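Local coordinates for protein Dye-decolorizing peroxidase (Irpex lacteus, PDB 7D8M) that binds heme b and probably works as a dye-decolorizing peroxidase, using peroxide to oxidise its substrates, at residues A37-V41 with K142-W147. Numbering follows the deposited sequence.
Sequences AFKSV and KFGDAW
Phe38 and Phe143 form an offset stack, their planes only 13° apart and their centroids separated by 4.4 Å, and the contact illustrates how two helices can be joined through one inserted ring. The overlap is confined to the rims: Phe143 CE1 lies over one face of Phe38, 3.3 Å from CD2 of that ring. Phe38 reaches this position because its CG stands anti to the backbone N (chi1 -170°).

The opposite face of Phe143 receives Val41, one helical turn further along. Its CG1 makes a CH-pi contact, 3.9 Å from the centroid of the Phe143 ring and 25° off the normal, so Phe143 is wedged between two residues of helix 35-49. The other methyl branch, CG2, packs 3.4 Å from the backbone O of Lys142, whose ammonium turns aside to a salt bridge with Asp138.

Aliphatic and indole contacts extend the interface. Ala37 CB meets Ala146 CB at 3.6 Å, small side chains that let helix 35-49 come close to the turn after helix 129-143. Trp147 CE3 approaches the edge of Phe38, 4.3 Å from CE2, while Phe143 CD2 sits over the indole face. Phe30 of strand 24-32 meets both Phe38 and Trp147, tying the cluster to the sheet beneath.

The contact joins the two helices of a ferredoxin-like beta-alpha-beta-beta-alpha-beta unit, packed side by side on its four-stranded antiparallel sheet, away from the heme. With apolar and aromatic surfaces dominating, cohesion between helix 35-49 and the end of helix 129-143 with the following turn and strand start should depend chiefly on shape complementarity and dispersion, the sandwiched Phe143 ring being limited in tilt.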
loop_
_atom_site.group_PDB
_atom_site.type_symbol
_atom_site.label_atom_id
_atom_site.label_comp_id
_atom_site.label_asym_id
_atom_site.label_seq_id
_atom_site.Cartn_x
_atom_site.Cartn_y
_atom_site.Cartn_z
ATOM N N ALA A 37 -21.622 -2.129 24.519
ATOM C CA ALA A 37 -22.386 -1.278 23.612
ATOM C C ALA A 37 -21.807 -1.290 22.200
ATOM O O ALA A 37 -22.554 -1.187 21.216
ATOM C CB ALA A 37 -22.441 0.150 24.156
ATOM N N PHE A 38 -20.485 -1.424 22.079
ATOM C CA PHE A 38 -19.876 -1.480 20.755
ATOM C C PHE A 38 -20.292 -2.745 20.015
ATOM O O PHE A 38 -20.765 -2.679 18.875
ATOM C CB PHE A 38 -18.353 -1.389 20.883
ATOM C CG PHE A 38 -17.644 -1.203 19.570
ATOM C CD1 PHE A 38 -17.297 -2.295 18.795
ATOM C CD2 PHE A 38 -17.309 0.067 19.125
ATOM C CE1 PHE A 38 -16.625 -2.123 17.594
ATOM C CE2 PHE A 38 -16.657 0.248 17.920
ATOM C CZ PHE A 38 -16.315 -0.849 17.159
ATOM N N LYS A 39 -20.152 -3.908 20.659
ATOM C CA LYS A 39 -20.574 -5.159 20.036
ATOM C C LYS A 39 -22.049 -5.119 19.638
ATOM O O LYS A 39 -22.426 -5.615 18.566
ATOM C CB LYS A 39 -20.308 -6.330 20.983
ATOM C CG LYS A 39 -18.843 -6.508 21.365
ATOM C CD LYS A 39 -18.648 -7.645 22.370
ATOM C CE LYS A 39 -17.237 -8.234 22.277
ATOM N NZ LYS A 39 -17.127 -9.577 22.922
ATOM N N SER A 40 -22.903 -4.540 20.489
ATOM C CA SER A 40 -24.335 -4.501 20.180
ATOM C C SER A 40 -24.602 -3.806 18.853
ATOM O O SER A 40 -25.369 -4.312 18.019
ATOM C CB SER A 40 -25.104 -3.819 21.312
ATOM O OG SER A 40 -24.890 -4.507 22.526
ATOM N N VAL A 41 -23.990 -2.632 18.647
ATOM C CA VAL A 41 -24.112 -1.934 17.367
ATOM C C VAL A 41 -23.614 -2.819 16.240
ATOM O O VAL A 41 -24.258 -2.954 15.195
ATOM C CB VAL A 41 -23.337 -0.605 17.400
ATOM C CG1 VAL A 41 -23.253 -0.009 15.992
ATOM C CG2 VAL A 41 -23.967 0.373 18.377
ATOM N N LYS A 142 -24.978 5.950 16.112
ATOM C CA LYS A 142 -25.278 4.621 16.630
ATOM C C LYS A 142 -24.339 4.232 17.767
ATOM O O LYS A 142 -24.784 3.660 18.766
ATOM C CB LYS A 142 -25.202 3.583 15.511
ATOM C CG LYS A 142 -26.160 3.793 14.358
ATOM C CD LYS A 142 -26.211 2.531 13.507
ATOM C CE LYS A 142 -26.799 2.776 12.133
ATOM N NZ LYS A 142 -28.175 3.333 12.186
ATOM N N PHE A 143 -23.036 4.513 17.635
ATOM C CA PHE A 143 -22.123 4.157 18.714
ATOM C C PHE A 143 -22.291 5.080 19.909
ATOM O O PHE A 143 -22.164 4.643 21.057
ATOM C CB PHE A 143 -20.668 4.181 18.218
ATOM C CG PHE A 143 -20.285 2.962 17.423
ATOM C CD1 PHE A 143 -20.361 1.697 17.988
ATOM C CD2 PHE A 143 -19.858 3.081 16.107
ATOM C CE1 PHE A 143 -20.025 0.565 17.260
ATOM C CE2 PHE A 143 -19.509 1.960 15.374
ATOM C CZ PHE A 143 -19.592 0.701 15.947
ATOM N N GLY A 144 -22.574 6.356 19.666
ATOM C CA GLY A 144 -22.672 7.292 20.777
ATOM C C GLY A 144 -21.387 7.335 21.581
ATOM O O GLY A 144 -20.282 7.410 21.031
ATOM N N ASP A 145 -21.524 7.276 22.902
ATOM C CA ASP A 145 -20.371 7.318 23.790
ATOM C C ASP A 145 -19.589 6.010 23.820
ATOM O O ASP A 145 -18.554 5.950 24.487
ATOM C CB ASP A 145 -20.816 7.677 25.208
ATOM C CG ASP A 145 -21.356 9.089 25.304
ATOM O OD1 ASP A 145 -22.038 9.528 24.352
ATOM O OD2 ASP A 145 -21.103 9.763 26.328
ATOM N N ALA A 146 -20.048 4.970 23.122
ATOM C CA ALA A 146 -19.359 3.686 23.162
ATOM C C ALA A 146 -18.015 3.720 22.435
ATOM O O ALA A 146 -17.195 2.814 22.625
ATOM C CB ALA A 146 -20.254 2.600 22.572
ATOM N N TRP A 147 -17.763 4.738 21.618
ATOM C CA TRP A 147 -16.464 4.876 20.966
ATOM C C TRP A 147 -16.039 6.335 20.968
ATOM O O TRP A 147 -16.811 7.236 21.301
ATOM C CB TRP A 147 -16.501 4.321 19.534
ATOM C CG TRP A 147 -17.132 5.233 18.496
ATOM C CD1 TRP A 147 -17.935 6.324 18.718
ATOM C CD2 TRP A 147 -17.012 5.111 17.074
ATOM N NE1 TRP A 147 -18.301 6.894 17.522
ATOM C CE2 TRP A 147 -17.752 6.166 16.498
ATOM C CE3 TRP A 147 -16.331 4.223 16.230
ATOM C CZ2 TRP A 147 -17.836 6.351 15.118
ATOM C CZ3 TRP A 147 -16.425 4.404 14.859
ATOM C CH2 TRP A 147 -17.164 5.459 14.317
#